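Local structure of peroxiredoxin PRX1, mitochondrial (Saccharomyces cerevisiae, 5YKJ) at residues V132-P135 / I139-I142; D59-K64 / A162-D167; Y23-D28 / G93-G98; F143-P146 / G150-T153; N103-F106 / M110-A113. The protein probably reduces hydroperoxides in mitochondria as a 1-Cys thiol peroxidase whose oxidised cysteine is resolved through the glutathione and thioredoxin systems. All blocks are in the same frame, centred on the assembly; numbering follows the deposited sequence.

Contact 1: V132-P135 / I139-I142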
loop_
_atom_site.group_PDB
_atom_site.type_symbol
_atom_site.label_atom_id
_atom_site.label_comp_id
_atom_site.label_asym_id
_atom_site.label_seq_id
_atom_site.Cartn_x
_atom_site.Cartn_y
_atom_site.Cartn_z
ATOM N N VAL A 132 0.446 -3.373 -0.530
ATOM C CA VAL A 132 0.862 -2.811 -1.799
ATOM C C VAL A 132 0.515 -3.862 -2.841
ATOM O O VAL A 132 0.954 -4.959 -2.748
ATOM C CB VAL A 132 2.341 -2.566 -1.798
ATOM C CG1 VAL A 132 2.784 -2.009 -3.141
ATOM C CG2 VAL A 132 2.696 -1.631 -0.683
ATOM N N ILE A 133 -0.326 -3.471 -3.782
ATOM C CA ILE A 133 -0.869 -4.363 -4.808
ATOM C C ILE A 133 -0.467 -3.962 -6.226
ATOM O O ILE A 133 -0.514 -2.839 -6.568
ATOM C CB ILE A 133 -2.366 -4.360 -4.670
ATOM C CG1 ILE A 133 -2.700 -4.810 -3.268
ATOM C CG2 ILE A 133 -3.071 -5.219 -5.696
ATOM C CD1 ILE A 133 -4.117 -4.525 -2.840
ATOM N N ASP A 134 -0.029 -4.944 -6.994
ATOM C CA ASP A 134 0.378 -4.679 -8.329
ATOM C C ASP A 134 -0.801 -4.649 -9.306
ATOM O O ASP A 134 -1.871 -4.909 -8.979
ATOM C CB ASP A 134 1.567 -5.545 -8.762
ATOM C CG ASP A 134 1.191 -6.999 -9.077
ATOM O OD1 ASP A 134 0.048 -7.302 -9.249
ATOM O OD2 ASP A 134 2.122 -7.765 -9.138
ATOM N N PRO A 135 -0.500 -4.297 -10.565
ATOM C CA PRO A 135 -1.520 -4.190 -11.617
ATOM C C PRO A 135 -2.220 -5.506 -11.935
ATOM O O PRO A 135 -3.269 -5.490 -12.456
ATOM C CB PRO A 135 -0.747 -3.639 -12.820
ATOM C CG PRO A 135 0.384 -2.887 -12.232
ATOM C CD PRO A 135 0.750 -3.632 -10.962
ATOM N N ILE A 139 -0.670 -9.156 -4.164
ATOM C CA ILE A 139 -0.177 -8.475 -3.001
ATOM C C ILE A 139 1.345 -8.658 -3.040
ATOM O O ILE A 139 1.834 -9.713 -3.081
ATOM C CB ILE A 139 -0.754 -9.066 -1.698
ATOM C CG1 ILE A 139 -2.260 -8.852 -1.633
ATOM C CG2 ILE A 139 -0.083 -8.376 -0.544
ATOM C CD1 ILE A 139 -2.967 -9.656 -0.563
ATOM N N ARG A 140 2.058 -7.553 -3.034
ATOM C CA ARG A 140 3.495 -7.560 -3.142
ATOM C C ARG A 140 4.287 -7.318 -1.856
ATOM O O ARG A 140 5.387 -7.712 -1.732
ATOM C CB ARG A 140 3.951 -6.589 -4.245
ATOM C CG ARG A 140 3.307 -6.849 -5.597
ATOM C CD ARG A 140 3.828 -8.115 -6.248
ATOM N NE ARG A 140 5.248 -8.029 -6.502
ATOM C CZ ARG A 140 5.745 -7.496 -7.595
ATOM N NH1 ARG A 140 4.955 -7.084 -8.541
ATOM N NH2 ARG A 140 7.038 -7.402 -7.741
ATOM N N LEU A 141 3.648 -6.625 -0.952
ATOM C CA LEU A 141 4.256 -6.219 0.284
ATOM C C LEU A 141 3.167 -5.861 1.273
ATOM O O LEU A 141 2.229 -5.315 0.895
ATOM C CB LEU A 141 5.143 -4.976 0.024
ATOM C CG LEU A 141 6.069 -4.415 1.101
ATOM C CD1 LEU A 141 7.337 -3.781 0.516
ATOM C CD2 LEU A 141 5.370 -3.342 1.919
ATOM N N ILE A 142 3.399 -6.213 2.537
ATOM C CA ILE A 142 2.482 -5.943 3.611
ATOM C C ILE A 142 3.212 -5.411 4.824
ATOM O O ILE A 142 4.267 -5.814 5.092
ATOM C CB ILE A 142 1.742 -7.253 4.034
ATOM C CG1 ILE A 142 1.073 -7.913 2.849
ATOM C CG2 ILE A 142 0.658 -7.006 5.075
ATOM C CD1 ILE A 142 0.459 -9.235 3.202
#

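Contact 2: D59-K64 / A162-D167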
loop_
_atom_site.group_PDB
_atom_site.type_symbol
_atom_site.label_atom_id
_atom_site.label_comp_id
_atom_site.label_asym_id
_atom_site.label_seq_id
_atom_site.Cartn_x
_atom_site.Cartn_y
_atom_site.Cartn_z
ATOM N N ASP A 59 0.345 9.465 -7.830
ATOM C CA ASP A 59 -0.182 9.537 -9.150
ATOM C C ASP A 59 0.920 9.346 -10.195
ATOM O O ASP A 59 0.732 8.665 -11.138
ATOM C CB ASP A 59 -0.806 10.916 -9.390
ATOM C CG ASP A 59 -2.091 11.137 -8.636
ATOM O OD1 ASP A 59 -2.787 10.198 -8.312
ATOM O OD2 ASP A 59 -2.420 12.289 -8.435
ATOM N N LYS A 60 2.053 9.958 -9.975
ATOM C CA LYS A 60 3.104 9.868 -10.949
ATOM C C LYS A 60 3.724 8.500 -11.065
ATOM O O LYS A 60 4.411 8.230 -12.000
ATOM C CB LYS A 60 4.135 10.956 -10.749
ATOM C CG LYS A 60 5.011 10.763 -9.592
ATOM C CD LYS A 60 6.205 11.668 -9.610
ATOM C CE LYS A 60 5.915 13.106 -9.269
ATOM N NZ LYS A 60 7.180 13.593 -8.687
ATOM N N ARG A 61 3.464 7.654 -10.077
ATOM C CA ARG A 61 3.976 6.325 -10.113
ATOM C C ARG A 61 2.892 5.327 -10.534
ATOM O O ARG A 61 3.052 4.200 -10.364
ATOM C CB ARG A 61 4.524 5.954 -8.759
ATOM C CG ARG A 61 5.731 6.793 -8.330
ATOM C CD ARG A 61 5.995 6.659 -6.863
ATOM N NE ARG A 61 7.304 7.097 -6.440
ATOM C CZ ARG A 61 7.648 8.323 -6.091
ATOM N NH1 ARG A 61 6.809 9.315 -6.128
ATOM N NH2 ARG A 61 8.879 8.537 -5.744
ATOM N N ASN A 62 1.790 5.823 -11.071
ATOM C CA ASN A 62 0.669 4.972 -11.449
ATOM C C ASN A 62 0.158 4.128 -10.271
ATOM O O ASN A 62 -0.094 2.997 -10.411
ATOM C CB ASN A 62 0.974 4.071 -12.643
ATOM C CG ASN A 62 -0.251 3.446 -13.216
ATOM O OD1 ASN A 62 -1.283 4.031 -13.234
ATOM N ND2 ASN A 62 -0.108 2.231 -13.700
ATOM N N VAL A 63 0.058 4.758 -9.116
ATOM C CA VAL A 63 -0.443 4.134 -7.911
ATOM C C VAL A 63 -1.722 4.843 -7.416
ATOM O O VAL A 63 -1.726 5.997 -7.269
ATOM C CB VAL A 63 0.583 4.192 -6.775
ATOM C CG1 VAL A 63 0.046 3.512 -5.539
ATOM C CG2 VAL A 63 1.895 3.559 -7.184
ATOM N N LYS A 64 -2.764 4.071 -7.163
ATOM C CA LYS A 64 -4.000 4.562 -6.629
ATOM C C LYS A 64 -4.079 4.184 -5.144
ATOM O O LYS A 64 -3.787 3.101 -4.777
ATOM C CB LYS A 64 -5.174 3.932 -7.323
ATOM C CG LYS A 64 -5.345 4.410 -8.734
ATOM C CD LYS A 64 -6.642 4.014 -9.377
ATOM C CE LYS A 64 -6.613 4.514 -10.791
ATOM N NZ LYS A 64 -6.992 3.530 -11.797
ATOM N N ALA A 162 11.191 0.577 -5.559
ATOM C CA ALA A 162 11.935 -0.635 -5.654
ATOM C C ALA A 162 11.145 -1.726 -6.356
ATOM O O ALA A 162 11.658 -2.405 -7.141
ATOM C CB ALA A 162 12.350 -1.095 -4.262
ATOM N N LEU A 163 9.874 -1.888 -6.012
ATOM C CA LEU A 163 9.085 -2.925 -6.640
ATOM C C LEU A 163 8.890 -2.719 -8.121
ATOM O O LEU A 163 8.946 -3.636 -8.873
ATOM C CB LEU A 163 7.702 -3.027 -5.984
ATOM C CG LEU A 163 7.649 -3.666 -4.597
ATOM C CD1 LEU A 163 6.354 -3.260 -3.915
ATOM C CD2 LEU A 163 7.747 -5.169 -4.729
ATOM N N GLN A 164 8.616 -1.484 -8.478
ATOM C CA GLN A 164 8.433 -1.153 -9.870
ATOM C C GLN A 164 9.714 -1.345 -10.656
ATOM O O GLN A 164 9.665 -1.787 -11.742
ATOM C CB GLN A 164 7.864 0.252 -10.059
ATOM C CG GLN A 164 6.459 0.382 -9.486
ATOM C CD GLN A 164 5.839 1.756 -9.686
ATOM O OE1 GLN A 164 6.502 2.725 -9.843
ATOM N NE2 GLN A 164 4.565 1.790 -9.654
ATOM N N LEU A 165 10.808 -0.950 -10.059
ATOM C CA LEU A 165 12.096 -1.100 -10.698
ATOM C C LEU A 165 12.474 -2.573 -10.893
ATOM O O LEU A 165 12.943 -2.964 -11.928
ATOM C CB LEU A 165 13.199 -0.372 -9.930
ATOM C CG LEU A 165 14.568 -0.461 -10.636
ATOM C CD1 LEU A 165 14.525 0.253 -11.972
ATOM C CD2 LEU A 165 15.613 0.089 -9.720
ATOM N N THR A 166 12.240 -3.365 -9.869
ATOM C CA THR A 166 12.524 -4.758 -9.981
ATOM C C THR A 166 11.702 -5.437 -11.087
ATOM O O THR A 166 12.206 -6.249 -11.779
ATOM C CB THR A 166 12.355 -5.552 -8.651
ATOM O OG1 THR A 166 11.032 -5.525 -8.213
ATOM C CG2 THR A 166 13.190 -5.033 -7.646
ATOM N N ASP A 167 10.428 -5.099 -11.197
ATOM C CA ASP A 167 9.590 -5.614 -12.237
ATOM C C ASP A 167 10.026 -5.136 -13.618
ATOM O O ASP A 167 9.959 -5.860 -14.552
ATOM C CB ASP A 167 8.137 -5.203 -12.049
ATOM C CG ASP A 167 7.436 -5.979 -10.936
ATOM O OD1 ASP A 167 8.061 -6.805 -10.347
ATOM O OD2 ASP A 167 6.290 -5.696 -10.697
#

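Contact 3: Y23-D28 / G93-G98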
loop_
_atom_site.group_PDB
_atom_site.type_symbol
_atom_site.label_atom_id
_atom_site.label_comp_id
_atom_site.label_asym_id
_atom_site.label_seq_id
_atom_site.Cartn_x
_atom_site.Cartn_y
_atom_site.Cartn_z
ATOM N N TYR A 23 -11.321 -4.029 -7.962
ATOM C CA TYR A 23 -10.514 -4.253 -9.143
ATOM C C TYR A 23 -10.752 -3.158 -10.204
ATOM O O TYR A 23 -9.851 -2.693 -10.806
ATOM C CB TYR A 23 -10.756 -5.654 -9.745
ATOM C CG TYR A 23 -10.080 -6.819 -9.056
ATOM C CD1 TYR A 23 -9.570 -6.697 -7.802
ATOM C CD2 TYR A 23 -9.973 -8.016 -9.681
ATOM C CE1 TYR A 23 -8.985 -7.755 -7.178
ATOM C CE2 TYR A 23 -9.399 -9.080 -9.086
ATOM C CZ TYR A 23 -8.876 -8.939 -7.827
ATOM O OH TYR A 23 -8.282 -9.994 -7.252
ATOM N N ASP A 24 -12.013 -2.800 -10.373
ATOM C CA ASP A 24 -12.389 -1.759 -11.302
ATOM C C ASP A 24 -11.793 -0.436 -10.883
ATOM O O ASP A 24 -11.348 0.308 -11.716
ATOM C CB ASP A 24 -13.905 -1.628 -11.360
ATOM C CG ASP A 24 -14.568 -2.717 -12.149
ATOM O OD1 ASP A 24 -13.897 -3.457 -12.804
ATOM O OD2 ASP A 24 -15.764 -2.826 -12.069
ATOM N N TYR A 25 -11.793 -0.156 -9.595
ATOM C CA TYR A 25 -11.219 1.083 -9.151
ATOM C C TYR A 25 -9.730 1.138 -9.477
ATOM O O TYR A 25 -9.226 2.119 -9.915
ATOM C CB TYR A 25 -11.421 1.307 -7.608
ATOM C CG TYR A 25 -10.550 2.423 -7.026
ATOM C CD1 TYR A 25 -10.860 3.724 -7.235
ATOM C CD2 TYR A 25 -9.447 2.150 -6.260
ATOM C CE1 TYR A 25 -10.092 4.734 -6.748
ATOM C CE2 TYR A 25 -8.672 3.148 -5.749
ATOM C CZ TYR A 25 -8.984 4.449 -5.991
ATOM O OH TYR A 25 -8.207 5.458 -5.496
ATOM N N LEU A 26 -9.042 0.055 -9.186
ATOM C CA LEU A 26 -7.629 -0.020 -9.414
ATOM C C LEU A 26 -7.250 0.013 -10.885
ATOM O O LEU A 26 -6.309 0.565 -11.239
ATOM C CB LEU A 26 -7.044 -1.284 -8.795
ATOM C CG LEU A 26 -6.939 -1.377 -7.286
ATOM C CD1 LEU A 26 -6.412 -2.739 -6.903
ATOM C CD2 LEU A 26 -6.094 -0.254 -6.725
ATOM N N GLY A 27 -8.035 -0.654 -11.687
ATOM C CA GLY A 27 -7.730 -0.729 -13.088
ATOM C C GLY A 27 -6.411 -1.400 -13.301
ATOM O O GLY A 27 -6.149 -2.403 -12.736
ATOM N N ASP A 28 -5.579 -0.799 -14.131
ATOM C CA ASP A 28 -4.260 -1.295 -14.388
ATOM C C ASP A 28 -3.182 -0.552 -13.574
ATOM O O ASP A 28 -2.065 -0.596 -13.909
ATOM C CB ASP A 28 -3.889 -1.210 -15.867
ATOM C CG ASP A 28 -4.743 -2.061 -16.728
ATOM O OD1 ASP A 28 -5.134 -3.148 -16.330
ATOM O OD2 ASP A 28 -5.042 -1.606 -17.830
ATOM N N GLY A 93 -8.372 12.997 -2.657
ATOM C CA GLY A 93 -8.603 12.385 -3.933
ATOM C C GLY A 93 -8.749 10.888 -4.083
ATOM O O GLY A 93 -8.692 10.392 -5.164
ATOM N N PHE A 94 -8.897 10.206 -2.988
ATOM C CA PHE A 94 -9.054 8.787 -2.990
ATOM C C PHE A 94 -10.190 8.451 -2.050
ATOM O O PHE A 94 -10.570 9.170 -1.239
ATOM C CB PHE A 94 -7.749 8.087 -2.571
ATOM C CG PHE A 94 -7.135 8.636 -1.319
ATOM C CD1 PHE A 94 -7.640 8.288 -0.103
ATOM C CD2 PHE A 94 -6.045 9.465 -1.349
ATOM C CE1 PHE A 94 -7.100 8.789 1.048
ATOM C CE2 PHE A 94 -5.475 9.921 -0.192
ATOM C CZ PHE A 94 -6.019 9.610 1.004
ATOM N N PRO A 95 -10.714 7.257 -2.282
ATOM C CA PRO A 95 -11.801 6.792 -1.457
ATOM C C PRO A 95 -11.389 6.244 -0.105
ATOM O O PRO A 95 -10.308 5.820 0.057
ATOM C CB PRO A 95 -12.373 5.600 -2.230
ATOM C CG PRO A 95 -11.577 5.442 -3.451
ATOM C CD PRO A 95 -10.363 6.248 -3.294
ATOM N N ILE A 96 -12.337 6.282 0.798
ATOM C CA ILE A 96 -12.219 5.631 2.064
ATOM C C ILE A 96 -13.432 4.680 2.103
ATOM O O ILE A 96 -14.511 5.103 1.944
ATOM C CB ILE A 96 -12.234 6.554 3.288
ATOM C CG1 ILE A 96 -11.186 7.655 3.118
ATOM C CG2 ILE A 96 -11.918 5.751 4.532
ATOM C CD1 ILE A 96 -11.006 8.517 4.315
ATOM N N ILE A 97 -13.163 3.390 2.296
ATOM C CA ILE A 97 -14.186 2.389 2.329
ATOM C C ILE A 97 -14.964 2.373 3.656
ATOM O O ILE A 97 -14.402 2.344 4.673
ATOM C CB ILE A 97 -13.548 0.987 2.126
ATOM C CG1 ILE A 97 -12.854 0.874 0.759
ATOM C CG2 ILE A 97 -14.554 -0.129 2.383
ATOM C CD1 ILE A 97 -11.738 -0.164 0.726
ATOM N N GLY A 98 -16.283 2.385 3.558
ATOM C CA GLY A 98 -17.101 2.308 4.738
ATOM C C GLY A 98 -17.367 0.858 5.097
ATOM O O GLY A 98 -18.265 0.258 4.648
HETATM O O HOH W 1 -7.672 7.927 -6.829
#

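Contact 4: F143-P146 / G150-T153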
loop_
_atom_site.group_PDB
_atom_site.type_symbol
_atom_site.label_atom_id
_atom_site.label_comp_id
_atom_site.label_asym_id
_atom_site.label_seq_id
_atom_site.Cartn_x
_atom_site.Cartn_y
_atom_site.Cartn_z
ATOM N N PHE A 143 2.584 -4.478 5.500
ATOM C CA PHE A 143 3.113 -4.047 6.746
ATOM C C PHE A 143 2.017 -3.632 7.709
ATOM O O PHE A 143 1.050 -3.067 7.313
ATOM C CB PHE A 143 4.241 -3.047 6.595
ATOM C CG PHE A 143 3.860 -1.721 6.072
ATOM C CD1 PHE A 143 3.486 -0.728 6.930
ATOM C CD2 PHE A 143 3.936 -1.443 4.737
ATOM C CE1 PHE A 143 3.155 0.490 6.488
ATOM C CE2 PHE A 143 3.606 -0.205 4.276
ATOM C CZ PHE A 143 3.232 0.768 5.155
ATOM N N THR A 144 2.228 -3.972 8.973
ATOM C CA THR A 144 1.266 -3.666 10.020
ATOM C C THR A 144 1.862 -2.993 11.240
ATOM O O THR A 144 2.518 -3.586 11.987
ATOM C CB THR A 144 0.448 -4.905 10.444
ATOM O OG1 THR A 144 0.011 -5.637 9.306
ATOM C CG2 THR A 144 -0.742 -4.489 11.273
ATOM N N TYR A 145 1.563 -1.702 11.364
ATOM C CA TYR A 145 1.951 -0.901 12.479
ATOM C C TYR A 145 0.700 -0.710 13.354
ATOM O O TYR A 145 -0.340 -0.566 12.902
ATOM C CB TYR A 145 2.423 0.494 12.059
ATOM C CG TYR A 145 3.744 0.650 11.312
ATOM C CD1 TYR A 145 4.345 -0.398 10.658
ATOM C CD2 TYR A 145 4.358 1.860 11.278
ATOM C CE1 TYR A 145 5.539 -0.241 10.005
ATOM C CE2 TYR A 145 5.533 2.035 10.616
ATOM C CZ TYR A 145 6.109 0.971 9.969
ATOM O OH TYR A 145 7.262 1.115 9.277
ATOM N N PRO A 146 0.963 -0.751 14.656
ATOM C CA PRO A 146 -0.143 -0.577 15.554
ATOM C C PRO A 146 -0.710 0.912 15.505
ATOM O O PRO A 146 -0.007 1.729 15.020
ATOM C CB PRO A 146 0.415 -0.822 16.935
ATOM C CG PRO A 146 1.825 -0.417 16.807
ATOM C CD PRO A 146 2.235 -0.784 15.389
ATOM N N GLY A 150 2.586 5.889 14.006
ATOM C CA GLY A 150 2.344 6.367 12.681
ATOM C C GLY A 150 3.327 5.796 11.691
ATOM O O GLY A 150 4.429 5.567 11.988
ATOM N N ARG A 151 2.814 5.616 10.495
ATOM C CA ARG A 151 3.563 5.053 9.391
ATOM C C ARG A 151 4.554 6.059 8.821
ATOM O O ARG A 151 4.697 7.139 9.309
ATOM C CB ARG A 151 2.627 4.519 8.315
ATOM C CG ARG A 151 1.692 3.428 8.793
ATOM C CD ARG A 151 0.394 3.386 7.966
ATOM N NE ARG A 151 -0.496 2.287 8.326
ATOM C CZ ARG A 151 -1.802 2.311 8.190
ATOM N NH1 ARG A 151 -2.412 3.329 7.684
ATOM N NH2 ARG A 151 -2.494 1.268 8.551
ATOM N N ASN A 152 5.249 5.620 7.782
ATOM C CA ASN A 152 6.251 6.458 7.105
ATOM C C ASN A 152 5.939 6.526 5.612
ATOM O O ASN A 152 6.047 5.580 4.953
ATOM C CB ASN A 152 7.638 5.861 7.349
ATOM C CG ASN A 152 8.749 6.695 6.786
ATOM O OD1 ASN A 152 8.581 7.385 5.879
ATOM N ND2 ASN A 152 9.894 6.535 7.343
ATOM N N THR A 153 5.511 7.682 5.147
ATOM C CA THR A 153 5.145 7.830 3.760
ATOM C C THR A 153 6.318 7.670 2.792
ATOM O O THR A 153 6.165 7.240 1.735
ATOM C CB THR A 153 4.357 9.125 3.523
ATOM O OG1 THR A 153 5.121 10.233 3.967
ATOM C CG2 THR A 153 3.036 9.064 4.286
HETATM O O HOH W 2 0.616 -0.387 8.759
#

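Contact 5: N103-F106 / M110-A113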
loop_
_atom_site.group_PDB
_atom_site.type_symbol
_atom_site.label_atom_id
_atom_site.label_comp_id
_atom_site.label_asym_id
_atom_site.label_seq_id
_atom_site.Cartn_x
_atom_site.Cartn_y
_atom_site.Cartn_z
ATOM N N ASN A 103 -16.677 -6.370 7.231
ATOM C CA ASN A 103 -16.674 -7.393 6.220
ATOM C C ASN A 103 -15.392 -7.407 5.337
ATOM O O ASN A 103 -14.875 -8.428 5.030
ATOM C CB ASN A 103 -17.954 -7.292 5.328
ATOM C CG ASN A 103 -19.241 -7.324 6.126
ATOM O OD1 ASN A 103 -19.431 -8.128 6.913
ATOM N ND2 ASN A 103 -20.075 -6.413 5.883
ATOM N N VAL A 104 -14.970 -6.228 4.908
ATOM C CA VAL A 104 -13.772 -6.113 4.083
ATOM C C VAL A 104 -12.491 -6.408 4.898
ATOM O O VAL A 104 -11.614 -7.016 4.451
ATOM C CB VAL A 104 -13.668 -4.768 3.315
ATOM C CG1 VAL A 104 -12.406 -4.662 2.452
ATOM C CG2 VAL A 104 -14.909 -4.538 2.493
ATOM N N ALA A 105 -12.489 -5.946 6.134
ATOM C CA ALA A 105 -11.370 -6.210 7.011
ATOM C C ALA A 105 -11.190 -7.706 7.223
ATOM O O ALA A 105 -10.144 -8.185 7.275
ATOM C CB ALA A 105 -11.607 -5.538 8.356
ATOM N N PHE A 106 -12.316 -8.382 7.370
ATOM C CA PHE A 106 -12.369 -9.816 7.542
ATOM C C PHE A 106 -11.842 -10.528 6.296
ATOM O O PHE A 106 -11.058 -11.410 6.383
ATOM C CB PHE A 106 -13.813 -10.244 7.880
ATOM C CG PHE A 106 -14.013 -11.737 8.059
ATOM C CD1 PHE A 106 -13.477 -12.430 9.100
ATOM C CD2 PHE A 106 -14.785 -12.409 7.162
ATOM C CE1 PHE A 106 -13.685 -13.768 9.208
ATOM C CE2 PHE A 106 -15.005 -13.738 7.294
ATOM C CZ PHE A 106 -14.453 -14.420 8.310
ATOM N N MET A 110 -7.661 -9.279 8.639
ATOM C CA MET A 110 -7.307 -8.443 9.754
ATOM C C MET A 110 -8.112 -8.681 11.029
ATOM O O MET A 110 -7.700 -8.268 12.067
ATOM C CB MET A 110 -7.340 -6.992 9.376
ATOM C CG MET A 110 -6.295 -6.716 8.367
ATOM S SD MET A 110 -6.277 -4.945 7.852
ATOM C CE MET A 110 -7.706 -4.814 6.738
ATOM N N VAL A 111 -9.246 -9.363 10.909
ATOM C CA VAL A 111 -10.085 -9.725 12.034
ATOM C C VAL A 111 -10.592 -11.159 11.778
ATOM O O VAL A 111 -10.601 -11.582 10.689
ATOM C CB VAL A 111 -11.262 -8.799 12.291
ATOM C CG1 VAL A 111 -10.782 -7.448 12.736
ATOM C CG2 VAL A 111 -12.156 -8.674 11.071
ATOM N N ASP A 112 -11.001 -11.847 12.819
ATOM C CA ASP A 112 -11.502 -13.199 12.733
ATOM C C ASP A 112 -13.003 -13.348 12.692
ATOM O O ASP A 112 -13.496 -14.438 12.684
ATOM C CB ASP A 112 -10.929 -14.049 13.841
ATOM C CG ASP A 112 -9.441 -14.199 13.737
ATOM O OD1 ASP A 112 -8.948 -14.640 12.714
ATOM O OD2 ASP A 112 -8.808 -13.830 14.650
ATOM N N ALA A 113 -13.703 -12.250 12.657
ATOM C CA ALA A 113 -15.146 -12.277 12.529
ATOM C C ALA A 113 -15.653 -11.043 11.802
ATOM O O ALA A 113 -15.100 -10.039 11.908
ATOM C CB ALA A 113 -15.794 -12.332 13.896
#

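Contact 1: V132-P135 / I139-I142
Val-132 to Asp-134 meet Ile-139 to Leu-141 at the turn end of an antiparallel beta hairpin, formed by strands 129-133 and 139-144 at the edge of the central sheet. Both backbone polar groups of Val-132 are used across the hairpin: its N donates to Leu-141 O at 3.0 Å, and its O takes the Arg-140 N at 2.8 Å, both bonds almost straight. Ile-133 and Ile-139 form a non-hydrogen-bonded pair, their CG1 atoms 4.4 Å apart. The next polar link is a salt bridge. The Arg-140 chain folds back at chi2 (-71°) and chi3 (-62°), which brings NH1 to Asp-134 OD2 at 3.0 Å. The carboxylate uses the anti lone pair of OD2, and its plane stands 76° from that of the guanidinium. OD1 of Asp-134 accepts the backbone N of Lys-136 and of Lys-138, tying the carboxylate into the turn, while Arg-140 NH2 makes a second salt bridge to Asp-167. Replacing Arg-140 by an alanine takes away the guanidinium, and would probably leave Asp-134 OD2 and Asp-167 without their shared cation and open a gap beside Trp-30. Helix 153-169 lies against Val-132 and Leu-141 through Leu-163 and Val-159, Ala-8 touches Ile-133 and Ile-139, and Ile-133 bonds to Gly-31 of the adjoining strand 30-36.

Contact 2: D59-K64 / A162-D167
Arg-61 and Gln-164 have the nearest CA atoms of the two segments, 8.7 Å apart, so a side chain has to span the distance. Around Arg-61 the chain leaves a helix by a type I turn from Asp-59 to Asn-62. Asn-62, with positive phi, is the C-prime residue of a Schellman motif, and its N bonds to Asp-59 O at 3.0 Å; strand 63-69 starts directly afterwards. Residues 162-167 are continuous helix, where Thr-166 OG1 returns a bond to Leu-163 O from above the carbonyl plane. Gln-164 reaches across with its chain extended beyond CG (chi2 -178°). Its NE2 meets Arg-61 O at 2.9 Å with an N-H...O angle of 167°, lying in the carbonyl plane, while the acceptor lies within 7° of the amide plane. The same NE2 rests 4.0 Å from Val-63 CG2, and OE1 lies 3.9 Å from Arg-61 CB. Though the Arg-61 side chain leads away from Gln-164, its NE pairs with Asp-161 of the same helix and its NH1 with Glu-57. Trp-30 of strand 30-36 touches both Val-63 and Gln-164, and helix 153-169 also meets Val-63 through Ile-160 and Arg-61 through Leu-157, so the helix packs across the start of strand 63-69.

Contact 3: Y23-D28 / G93-G98
Tyr-25 reaches Pro-95 because its CG is turned anti to the backbone N (chi1 166°), and chi2 of 76° then presents a ring face to the proline. The two side chains come from opposite directions. Pro-95 CG sits over that face in a CH-pi contact, 4.1 Å from the Tyr-25 ring centroid and 29° off the normal. Beside it, Pro-95 CD lies near the phenol end, 3.5 Å from Tyr-25 CZ and 3.2 Å from Tyr-25 OH, and Phe-94 CB approaches the same oxygen. A water donates both to Tyr-25 OH at 2.9 Å and to Gly-93 O at 3.1 Å, joining the helix 22-26 to the loop before strand 96-98. Tyr-25 OH also bonds to Leu-65 O of the intervening strand 63-69, and Ile-66 touches both Tyr-25 and Pro-95. With a carbonyl acceptor on one hand and a donating water on the other, the hydroxyl has its proton directed to Leu-65; this probably fixes the ring plane against which the proline lies, a mixed contact of apolar face and satisfied polar rim.

Contact 4: F143-P146 / G150-T153
Phe-143 and Tyr-145 close on Arg-151, and the packed part of the contact lies along the Tyr-145 ring. Its CD2 is 3.8 Å from Arg-151 CA and also 3.8 Å from Gly-150 O, which sits at the ring edge. Arg-151 CG lies 4.0 Å from both Tyr-145 CD2 and Phe-143 CE1, at the edge of the Phe-143 ring. Phe-143 has its CG between the backbone N and carbonyl carbon (chi1 68°), which swings CE1 over one face of the Tyr-145 ring, offset toward its rim. The Phe-143 ring and Arg-151 guanidinium planes stand 83° apart, so they do not stack. The looser side is bridged by water, for no direct hydrogen bond crosses: one water donates to Phe-143 O (3.1 Å) and accepts from Tyr-145 N (3.1 Å) and Arg-151 NE (2.9 Å). Arg-151 NH2 reaches the backbone O of Ser-35 and of Arg-128, and the backbone N of Arg-151 bonds to Glu-47 OE2, on the helix just past Cys-44, which is seen here as S-hydroxycysteine. The arrangement is a strand-to-helix connection of the thioredoxin-like fold: strand 139-144 ends, the chain turns back, and Asn-152 N-caps helix 153-169 through OD1 to Glu-155 N.

Contact 5: N103-F106 / M110-A113
Ala-105 O receives the N-H of Met-110 at 3.0 Å, with an N-H...O angle of 154° and the donor tilted 24° from the carbonyl plane; this bond, spanning five residues, draws the loop back to the end of helix 103-107. Apolar groups fill in around it. The Met-110 chain bends at chi3, laying CE 3.9 Å from Ala-105 CA. Val-111 CG2 sits 4.2 Å from Ala-105 CB and 3.9 Å from Phe-106 CB. The trans chi1 of Phe-106 (179°) stands its ring alongside the loop backbone: Val-111 O meets it at the edge, 3.4 Å from CD1, and Asp-112 O lies 3.5 Å from CE1. A serine in place of Phe-106 has no ring to flank residues 111-113, and would probably leave the Val-111 and Asp-112 carbonyls and the Ala-113 N less closely covered. Following strand 96-98, the helix takes Asp-99 at the N of Val-104 and of Ala-105; beyond the loop, Met-110 O bonds to Thr-126 and Val-111 touches Val-127, shortly before strand 129-133.

Contacts 1 to 4 reach the five-stranded mixed sheet, ordered 96-98, 63-69, 30-36, 129-133, 139-144. Contact 3 lies toward one edge, while contacts 1 and 4 share the opposite edge strand 139-144, their centres about 15 Å apart. Contact 1 touches contact 2, with centres about 10 Å apart. Lys-64 probably bonds to contact 3. Along the chain contacts 3, 5, 1 and 4 close in that order, and contact 2 encloses the last three. Contact 5 touches none of the others, its centre about 19 Å from those of contacts 1, 3 and 4 and about 28 Å from contact 2. Contact 2 and the Arg-140 to Asp-167 bridge join the thioredoxin-like core to helix 153-169, into which contact 4 leads.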